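PDB 4R7W: cytosine deaminase from Klebsiella pneumoniae, which probably catalyses the hydrolytic deamination of cytosine to uracil and ammonia, as a metal-dependent member of the amidohydrolase family. Local coordinates for residues P55-D60 with V114-D119; L59-T64 with Q311-P316. One frame throughout, in Å; residues are numbered along the deposited sequence.

Contact 1 (P55-D60 with V114-D119); sequences PHIHLD and VRTHVD. With FE2 (Fe (II) ion), chain L; O7U ((2R)-2-amino-2,5-dihydro-1,5,2-diazaphosphinin-6(1H)-one 2-oxide), chain M.
I57 and T116 form a parallel beta bridge, and the contact is tightest here. I57 N donates to R115 O at 3.1 Å, and H117 N donates to I57 O at 2.8 Å. T116 OG1 lies anti to the backbone N (chi1 -172°), which brings it to the loop after I57. There it accepts from L59 N at 2.9 Å in a nearly straight bond (163°). Further on, D119 N donates to D60 OD1 at 2.9 Å, from above the carboxylate plane. Toward the metal the rings meet only obliquely or slid apart. H117 NE2 sits over the rim of one face of the H56 ring, 3.4 Å from H56 CE1, and the two rings are oblique at 35°. The H58 and H117 rings barely overlap. Instead, H117 CB covers one face of H58, and the bound phosphorus compound lies over the opposite face. Two waters bridge the segments: one links P55 O to H117 NE2, the other D60 OD1 to D119 O. H56 ND1 is hydrogen-bonded to S240. H56 NE2 and H58 NE2 each bind the iron at 2.3 Å, and H209, D308 and the compound's O4 complete the site. This is the HxH motif at the end of the first barrel strand in amidohydrolases.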
ATOM      1  N   PRO B  55      13.412  10.757  -4.505  1.00 10.59           N
ATOM      2  CA  PRO B  55      13.796  12.160  -4.359  1.00 14.19           C
ATOM      3  C   PRO B  55      13.788  12.625  -2.909  1.00 11.83           C
ATOM      4  O   PRO B  55      14.006  13.801  -2.663  1.00 13.51           O
ATOM      5  CB  PRO B  55      12.694  12.889  -5.108  1.00 10.44           C
ATOM      6  CG  PRO B  55      11.478  12.042  -4.818  1.00 13.50           C
ATOM      7  CD  PRO B  55      11.978  10.609  -4.819  1.00 11.33           C
ATOM      8  N   HIS B  56      13.537  11.729  -1.969  1.00 10.05           N
ATOM      9  CA  HIS B  56      13.496  12.144  -0.565  1.00 10.51           C
ATOM     10  C   HIS B  56      13.667  10.959   0.373  1.00 15.24           C
ATOM     11  O   HIS B  56      12.716  10.214   0.619  1.00 14.13           O
ATOM     12  CB  HIS B  56      12.170  12.864  -0.260  1.00 10.05           C
ATOM     13  CG  HIS B  56      12.116  13.483   1.105  1.00 12.48           C
ATOM     14  ND1 HIS B  56      11.805  14.810   1.308  1.00 11.37           N
ATOM     15  CD2 HIS B  56      12.346  12.961   2.331  1.00  9.13           C
ATOM     16  CE1 HIS B  56      11.829  15.077   2.600  1.00 14.31           C
ATOM     17  NE2 HIS B  56      12.151  13.970   3.241  1.00 13.61           N
ATOM     18  N   ILE B  57      14.869  10.796   0.913  1.00 14.62           N
ATOM     19  CA  ILE B  57      15.126   9.742   1.894  1.00 13.88           C
ATOM     20  C   ILE B  57      16.125  10.175   2.983  1.00 14.65           C
ATOM     21  O   ILE B  57      16.902  11.105   2.787  1.00 14.77           O
ATOM     22  CB  ILE B  57      15.605   8.455   1.212  1.00 12.82           C
ATOM     23  CG1 ILE B  57      15.447   7.251   2.146  1.00 13.82           C
ATOM     24  CG2 ILE B  57      17.044   8.614   0.705  1.00 19.78           C
ATOM     25  CD1 ILE B  57      15.635   5.913   1.468  1.00 15.94           C
ATOM     26  N   HIS B  58      16.086   9.512   4.140  1.00 10.35           N
ATOM     27  CA  HIS B  58      17.037   9.808   5.204  1.00 10.60           C
ATOM     28  C   HIS B  58      18.049   8.680   5.365  1.00 11.10           C
ATOM     29  O   HIS B  58      17.872   7.796   6.198  1.00 11.27           O
ATOM     30  CB  HIS B  58      16.310  10.041   6.524  1.00 14.26           C
ATOM     31  CG  HIS B  58      15.517  11.310   6.552  1.00 16.38           C
ATOM     32  ND1 HIS B  58      15.959  12.451   7.187  1.00 12.62           N
ATOM     33  CD2 HIS B  58      14.319  11.623   6.006  1.00 11.51           C
ATOM     34  CE1 HIS B  58      15.069  13.415   7.029  1.00 11.76           C
ATOM     35  NE2 HIS B  58      14.071  12.937   6.309  1.00 12.74           N
ATOM     36  N   LEU B  59      19.115   8.712   4.576  1.00 11.50           N
ATOM     37  CA  LEU B  59      20.131   7.662   4.663  1.00 12.06           C
ATOM     38  C   LEU B  59      20.946   7.679   5.971  1.00 12.39           C
ATOM     39  O   LEU B  59      21.534   6.673   6.363  1.00 12.82           O
ATOM     40  CB  LEU B  59      21.067   7.732   3.466  1.00 12.46           C
ATOM     41  CG  LEU B  59      20.386   7.343   2.153  1.00 15.23           C
ATOM     42  CD1 LEU B  59      21.404   7.279   1.026  1.00 12.83           C
ATOM     43  CD2 LEU B  59      19.636   6.019   2.303  1.00 16.80           C
ATOM     44  N   ASP B  60      21.000   8.815   6.649  1.00 15.50           N
ATOM     45  CA  ASP B  60      21.770   8.838   7.887  1.00 13.50           C
ATOM     46  C   ASP B  60      21.071   8.054   8.999  1.00 17.14           C
ATOM     47  O   ASP B  60      21.729   7.469   9.867  1.00 14.01           O
ATOM     48  CB  ASP B  60      22.158  10.269   8.302  1.00 15.36           C
ATOM     49  CG  ASP B  60      20.962  11.158   8.614  1.00 17.07           C
ATOM     50  OD1 ASP B  60      21.135  12.109   9.417  1.00 12.03           O
ATOM     51  OD2 ASP B  60      19.865  10.936   8.056  1.00 13.05           O
ATOM     52  N   VAL B 114      19.021   9.357  -6.189  1.00 16.79           N
ATOM     53  CA  VAL B 114      18.581   9.476  -4.801  1.00 14.01           C
ATOM     54  C   VAL B 114      18.967  10.839  -4.225  1.00 17.30           C
ATOM     55  O   VAL B 114      20.095  11.286  -4.399  1.00 12.66           O
ATOM     56  CB  VAL B 114      19.278   8.427  -3.914  1.00 16.00           C
ATOM     57  CG1 VAL B 114      18.767   8.514  -2.472  1.00 12.07           C
ATOM     58  CG2 VAL B 114      19.102   7.028  -4.486  1.00 17.57           C
ATOM     59  N   ARG B 115      18.033  11.493  -3.538  1.00 17.68           N
ATOM     60  CA  ARG B 115      18.359  12.701  -2.784  1.00 11.60           C
ATOM     61  C   ARG B 115      18.160  12.398  -1.311  1.00 11.29           C
ATOM     62  O   ARG B 115      17.036  12.143  -0.879  1.00 10.87           O
ATOM     63  CB  ARG B 115      17.466  13.871  -3.197  1.00 14.08           C
ATOM     64  CG  ARG B 115      17.532  15.046  -2.234  1.00 11.12           C
ATOM     65  CD  ARG B 115      16.641  16.193  -2.665  1.00 10.90           C
ATOM     66  NE  ARG B 115      17.158  16.890  -3.836  1.00 12.23           N
ATOM     67  CZ  ARG B 115      16.531  17.884  -4.463  1.00 16.19           C
ATOM     68  NH1 ARG B 115      15.340  18.291  -4.052  1.00 10.85           N
ATOM     69  NH2 ARG B 115      17.088  18.466  -5.520  1.00 17.34           N
ATOM     70  N   THR B 116      19.257  12.385  -0.549  1.00 14.53           N
ATOM     71  CA  THR B 116      19.175  12.097   0.872  1.00 12.50           C
ATOM     72  C   THR B 116      19.310  13.355   1.709  1.00 15.13           C
ATOM     73  O   THR B 116      20.073  14.257   1.384  1.00 18.88           O
ATOM     74  CB  THR B 116      20.227  11.068   1.357  1.00 13.03           C
ATOM     75  OG1 THR B 116      19.951  10.723   2.721  1.00 12.18           O
ATOM     76  CG2 THR B 116      21.641  11.650   1.290  1.00 12.37           C
ATOM     77  N   HIS B 117      18.525  13.409   2.779  1.00 15.96           N
ATOM     78  CA  HIS B 117      18.697  14.413   3.819  1.00 12.43           C
ATOM     79  C   HIS B 117      19.655  13.839   4.849  1.00 15.77           C
ATOM     80  O   HIS B 117      19.732  12.619   5.040  1.00 14.27           O
ATOM     81  CB  HIS B 117      17.348  14.771   4.446  1.00 10.31           C
ATOM     82  CG  HIS B 117      16.430  15.482   3.501  1.00 10.04           C
ATOM     83  ND1 HIS B 117      16.245  16.846   3.527  1.00  9.95           N
ATOM     84  CD2 HIS B 117      15.677  15.019   2.474  1.00 13.12           C
ATOM     85  CE1 HIS B 117      15.415  17.195   2.560  1.00  9.78           C
ATOM     86  NE2 HIS B 117      15.048  16.103   1.912  1.00 12.96           N
ATOM     87  N   VAL B 118      20.436  14.719   5.461  1.00 11.98           N
ATOM     88  CA  VAL B 118      21.383  14.327   6.480  1.00 11.82           C
ATOM     89  C   VAL B 118      21.250  15.355   7.577  1.00 11.72           C
ATOM     90  O   VAL B 118      21.339  16.557   7.320  1.00 16.38           O
ATOM     91  CB  VAL B 118      22.826  14.360   5.948  1.00 17.27           C
ATOM     92  CG1 VAL B 118      23.782  13.752   6.957  1.00 12.93           C
ATOM     93  CG2 VAL B 118      22.915  13.624   4.636  1.00 25.28           C
ATOM     94  N   ASP B 119      21.008  14.890   8.792  1.00 11.70           N
ATOM     95  CA  ASP B 119      20.936  15.790   9.937  1.00 12.95           C
ATOM     96  C   ASP B 119      22.267  16.482  10.198  1.00 12.24           C
ATOM     97  O   ASP B 119      23.263  15.845  10.553  1.00 12.75           O
ATOM     98  CB  ASP B 119      20.496  15.014  11.167  1.00 14.16           C
ATOM     99  CG  ASP B 119      20.226  15.909  12.369  1.00 12.36           C
ATOM    100  OD1 ASP B 119      19.933  15.340  13.431  1.00 13.31           O
ATOM    101  OD2 ASP B 119      20.287  17.156  12.255  1.00 11.60           O
TER
HETATM  102 FE   FE2 L 501      11.982  13.517   5.492  1.00 18.73          FE
HETATM  103  N1  O7U M 502      12.721  14.021  10.198  1.00 10.65           N
HETATM  104  C2  O7U M 502      11.668  14.894   9.911  1.00 10.53           C
HETATM  105  O2  O7U M 502      11.558  16.063  10.317  1.00  8.76           O
HETATM  106  N3  O7U M 502      10.653  14.451   9.095  1.00 12.06           N
HETATM  107  N4  O7U M 502       9.114  12.250   8.727  1.00 12.36           N
HETATM  108  O4  O7U M 502      10.390  13.367   6.975  1.00 15.23           O
HETATM  109  P4  O7U M 502      10.515  13.008   8.377  1.00 13.76           P
HETATM  110  C5  O7U M 502      11.935  12.055   8.879  1.00  8.99           C
HETATM  111  C6  O7U M 502      12.761  12.665   9.651  1.00 13.99           C
HETATM  112  O   HOH W   1      13.644  15.571  -0.693  1.00 12.09           O
HETATM  113  O   HOH W   2      23.157  13.044  11.342  1.00 21.14           O

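Contact 2 (L59-T64 with Q311-P316); sequences LDATLT and QDPWYP. With O7U ((2R)-2-amino-2,5-dihydro-1,5,2-diazaphosphinin-6(1H)-one 2-oxide), chain M.
A61 CB meets the W314 indole at its edge, 4.0 Å from W314 CZ3 and near the ring plane. The tryptophan is carried by a type I turn, D312 to Y315, with an Asx turn at its start. These are two loops of the TIM barrel fold, packed beside the active site. In the Asx turn W314 N donates to D312 OD2 at 2.9 Å, from above the carboxylate plane. S309 holds the other oxygen, D312 OD1. The indole is sandwiched. C6 of the bound compound lies over the centre of one face, 3.3 Å from W314 CE2, while P313 CB lies over the rim of the opposite face. D312 CG is at the ring edge, in plane. W83 also meets this indole and touches A61. At the far end, L63 and Q311 pass each other at a slant, L63 CD2 lying 3.4 Å from Q311 OE1. Q311 NE2 has a weak hydrogen bond to Y381 of the second subunit. A61 to T64 forms a type II turn that carries both contacts. T64 OG1 lies between its backbone N and carbonyl carbon (chi1 64°), which turns it back to A61 O. It donates there at 2.7 Å in the carbonyl plane, and T64 OG1 also lies 3.3 Å from P313 CD.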
ATOM      1  N   LEU B  59      19.115   8.712   4.576  1.00 11.50           N
ATOM      2  CA  LEU B  59      20.131   7.662   4.663  1.00 12.06           C
ATOM      3  C   LEU B  59      20.946   7.679   5.971  1.00 12.39           C
ATOM      4  O   LEU B  59      21.534   6.673   6.363  1.00 12.82           O
ATOM      5  CB  LEU B  59      21.067   7.732   3.466  1.00 12.46           C
ATOM      6  CG  LEU B  59      20.386   7.343   2.153  1.00 15.23           C
ATOM      7  CD1 LEU B  59      21.404   7.279   1.026  1.00 12.83           C
ATOM      8  CD2 LEU B  59      19.636   6.019   2.303  1.00 16.80           C
ATOM      9  N   ASP B  60      21.000   8.815   6.649  1.00 15.50           N
ATOM     10  CA  ASP B  60      21.770   8.838   7.887  1.00 13.50           C
ATOM     11  C   ASP B  60      21.071   8.054   8.999  1.00 17.14           C
ATOM     12  O   ASP B  60      21.729   7.469   9.867  1.00 14.01           O
ATOM     13  CB  ASP B  60      22.158  10.269   8.302  1.00 15.36           C
ATOM     14  CG  ASP B  60      20.962  11.158   8.614  1.00 17.07           C
ATOM     15  OD1 ASP B  60      21.135  12.109   9.417  1.00 12.03           O
ATOM     16  OD2 ASP B  60      19.865  10.936   8.056  1.00 13.05           O
ATOM     17  N   ALA B  61      19.742   8.013   8.937  1.00 11.98           N
ATOM     18  CA  ALA B  61      18.935   7.365   9.971  1.00 18.42           C
ATOM     19  C   ALA B  61      18.485   5.953   9.626  1.00 20.93           C
ATOM     20  O   ALA B  61      17.971   5.240  10.498  1.00 20.68           O
ATOM     21  CB  ALA B  61      17.703   8.219  10.305  1.00 11.29           C
ATOM     22  N   THR B  62      18.642   5.561   8.362  1.00 11.94           N
ATOM     23  CA  THR B  62      18.110   4.288   7.894  1.00 12.88           C
ATOM     24  C   THR B  62      18.600   3.113   8.746  1.00 12.47           C
ATOM     25  O   THR B  62      19.744   3.078   9.171  1.00 12.98           O
ATOM     26  CB  THR B  62      18.425   4.050   6.373  1.00 14.25           C
ATOM     27  OG1 THR B  62      17.648   2.949   5.869  1.00 12.41           O
ATOM     28  CG2 THR B  62      19.902   3.785   6.148  1.00 12.69           C
ATOM     29  N   LEU B  63      17.704   2.167   8.999  1.00 17.71           N
ATOM     30  CA  LEU B  63      18.034   0.913   9.685  1.00 15.38           C
ATOM     31  C   LEU B  63      18.438   1.092  11.137  1.00 15.50           C
ATOM     32  O   LEU B  63      19.218   0.289  11.656  1.00 15.52           O
ATOM     33  CB  LEU B  63      19.101   0.104   8.922  1.00 15.98           C
ATOM     34  CG  LEU B  63      18.923  -0.093   7.410  1.00 16.48           C
ATOM     35  CD1 LEU B  63      19.966  -1.066   6.897  1.00 16.10           C
ATOM     36  CD2 LEU B  63      17.538  -0.576   7.042  1.00 22.42           C
ATOM     37  N   THR B  64      17.904   2.129  11.793  1.00 16.37           N
ATOM     38  CA  THR B  64      18.128   2.338  13.228  1.00 15.72           C
ATOM     39  C   THR B  64      16.845   2.223  14.053  1.00 17.58           C
ATOM     40  O   THR B  64      16.843   2.580  15.225  1.00 19.50           O
ATOM     41  CB  THR B  64      18.712   3.731  13.534  1.00 13.71           C
ATOM     42  OG1 THR B  64      17.764   4.740  13.152  1.00 14.13           O
ATOM     43  CG2 THR B  64      20.035   3.946  12.815  1.00 20.49           C
ATOM     44  N   GLN B 311      13.072   1.826   7.848  1.00 15.48           N
ATOM     45  CA  GLN B 311      13.388   1.248   9.156  1.00 13.54           C
ATOM     46  C   GLN B 311      14.155   2.207  10.071  1.00 17.34           C
ATOM     47  O   GLN B 311      15.303   1.949  10.451  1.00 12.50           O
ATOM     48  CB  GLN B 311      14.148  -0.061   8.982  1.00 11.74           C
ATOM     49  CG  GLN B 311      13.397  -1.088   8.144  1.00 11.73           C
ATOM     50  CD  GLN B 311      14.225  -2.327   7.902  1.00 19.76           C
ATOM     51  OE1 GLN B 311      14.794  -2.499   6.830  1.00 17.39           O
ATOM     52  NE2 GLN B 311      14.322  -3.182   8.906  1.00 22.33           N
ATOM     53  N   ASP B 312      13.517   3.319  10.409  1.00 10.88           N
ATOM     54  CA  ASP B 312      14.194   4.373  11.137  1.00 10.94           C
ATOM     55  C   ASP B 312      13.317   4.883  12.322  1.00 13.86           C
ATOM     56  O   ASP B 312      12.262   4.311  12.584  1.00 11.63           O
ATOM     57  CB  ASP B 312      14.675   5.459  10.147  1.00 11.54           C
ATOM     58  CG  ASP B 312      13.567   6.368   9.655  1.00 12.12           C
ATOM     59  OD1 ASP B 312      13.874   7.221   8.789  1.00 15.44           O
ATOM     60  OD2 ASP B 312      12.403   6.245  10.097  1.00 11.20           O
ATOM     61  N   PRO B 313      13.759   5.920  13.062  1.00 11.43           N
ATOM     62  CA  PRO B 313      12.928   6.326  14.210  1.00 12.46           C
ATOM     63  C   PRO B 313      11.501   6.773  13.872  1.00 15.18           C
ATOM     64  O   PRO B 313      10.644   6.782  14.762  1.00 13.21           O
ATOM     65  CB  PRO B 313      13.711   7.502  14.798  1.00 13.75           C
ATOM     66  CG  PRO B 313      15.105   7.243  14.414  1.00 13.89           C
ATOM     67  CD  PRO B 313      15.067   6.600  13.079  1.00 14.75           C
ATOM     68  N   TRP B 314      11.238   7.116  12.611  1.00 16.34           N
ATOM     69  CA  TRP B 314       9.919   7.613  12.224  1.00  9.41           C
ATOM     70  C   TRP B 314       9.024   6.598  11.504  1.00 18.41           C
ATOM     71  O   TRP B 314       7.853   6.877  11.263  1.00 26.57           O
ATOM     72  CB  TRP B 314      10.051   8.842  11.319  1.00 11.45           C
ATOM     73  CG  TRP B 314      10.718   9.997  11.979  1.00 12.99           C
ATOM     74  CD1 TRP B 314      10.115  10.983  12.702  1.00 13.58           C
ATOM     75  CD2 TRP B 314      12.118  10.286  11.987  1.00 13.04           C
ATOM     76  NE1 TRP B 314      11.055  11.873  13.161  1.00 11.75           N
ATOM     77  CE2 TRP B 314      12.295  11.465  12.740  1.00 17.46           C
ATOM     78  CE3 TRP B 314      13.242   9.659  11.439  1.00 18.83           C
ATOM     79  CZ2 TRP B 314      13.546  12.037  12.948  1.00 16.69           C
ATOM     80  CZ3 TRP B 314      14.501  10.231  11.661  1.00 15.93           C
ATOM     81  CH2 TRP B 314      14.636  11.407  12.396  1.00 15.41           C
ATOM     82  N   TYR B 315       9.560   5.437  11.148  1.00 14.69           N
ATOM     83  CA  TYR B 315       8.824   4.504  10.287  1.00  9.51           C
ATOM     84  C   TYR B 315       9.505   3.148  10.338  1.00 15.04           C
ATOM     85  O   TYR B 315      10.658   3.021   9.931  1.00 17.43           O
ATOM     86  CB  TYR B 315       8.811   5.050   8.855  1.00 12.90           C
ATOM     87  CG  TYR B 315       8.014   4.245   7.839  1.00 17.35           C
ATOM     88  CD1 TYR B 315       8.652   3.488   6.858  1.00 15.07           C
ATOM     89  CD2 TYR B 315       6.626   4.273   7.847  1.00 18.01           C
ATOM     90  CE1 TYR B 315       7.916   2.765   5.915  1.00 16.18           C
ATOM     91  CE2 TYR B 315       5.887   3.553   6.929  1.00 12.85           C
ATOM     92  CZ  TYR B 315       6.532   2.808   5.966  1.00 14.58           C
ATOM     93  OH  TYR B 315       5.766   2.117   5.065  1.00 11.19           O
ATOM     94  N   PRO B 316       8.805   2.128  10.853  1.00 10.07           N
ATOM     95  CA  PRO B 316       9.423   0.818  11.104  1.00 10.54           C
ATOM     96  C   PRO B 316       9.522  -0.105   9.872  1.00 17.07           C
ATOM     97  O   PRO B 316      10.195  -1.134   9.937  1.00 11.08           O
ATOM     98  CB  PRO B 316       8.490   0.198  12.143  1.00 10.66           C
ATOM     99  CG  PRO B 316       7.161   0.782  11.821  1.00 12.39           C
ATOM    100  CD  PRO B 316       7.420   2.191  11.344  1.00  9.87           C
TER
HETATM  101  N1  O7U M 502      12.721  14.021  10.198  1.00 10.65           N
HETATM  102  C2  O7U M 502      11.668  14.894   9.911  1.00 10.53           C
HETATM  103  O2  O7U M 502      11.558  16.063  10.317  1.00  8.76           O
HETATM  104  N3  O7U M 502      10.653  14.451   9.095  1.00 12.06           N
HETATM  105  N4  O7U M 502       9.114  12.250   8.727  1.00 12.36           N
HETATM  106  O4  O7U M 502      10.390  13.367   6.975  1.00 15.23           O
HETATM  107  P4  O7U M 502      10.515  13.008   8.377  1.00 13.76           P
HETATM  108  C5  O7U M 502      11.935  12.055   8.879  1.00  8.99           C
HETATM  109  C6  O7U M 502      12.761  12.665   9.651  1.00 13.99           C

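How the contacts relate
From the N terminus, the chain runs through strand 47-57 to the first two metal ligands, H56 and H58, and into the loop that holds 59-64. Contact 1 then closes a short loop of 53 residues, mostly the helices 76-87 and 92-108, by pairing 55-60 with strand 111-119. Contact 2 closes a far longer one, from 59-64 to 311-316, just after the last barrel strand, 303-305. The two closures start from overlapping segments that share L59 and D60, and neither encloses the other. Contact 1 thus joins the first two barrel strands, while contact 2 brings the loop after the first strand against the loop after the last. Their centres are about 11 Å apart, and both touch the bound phosphorus compound.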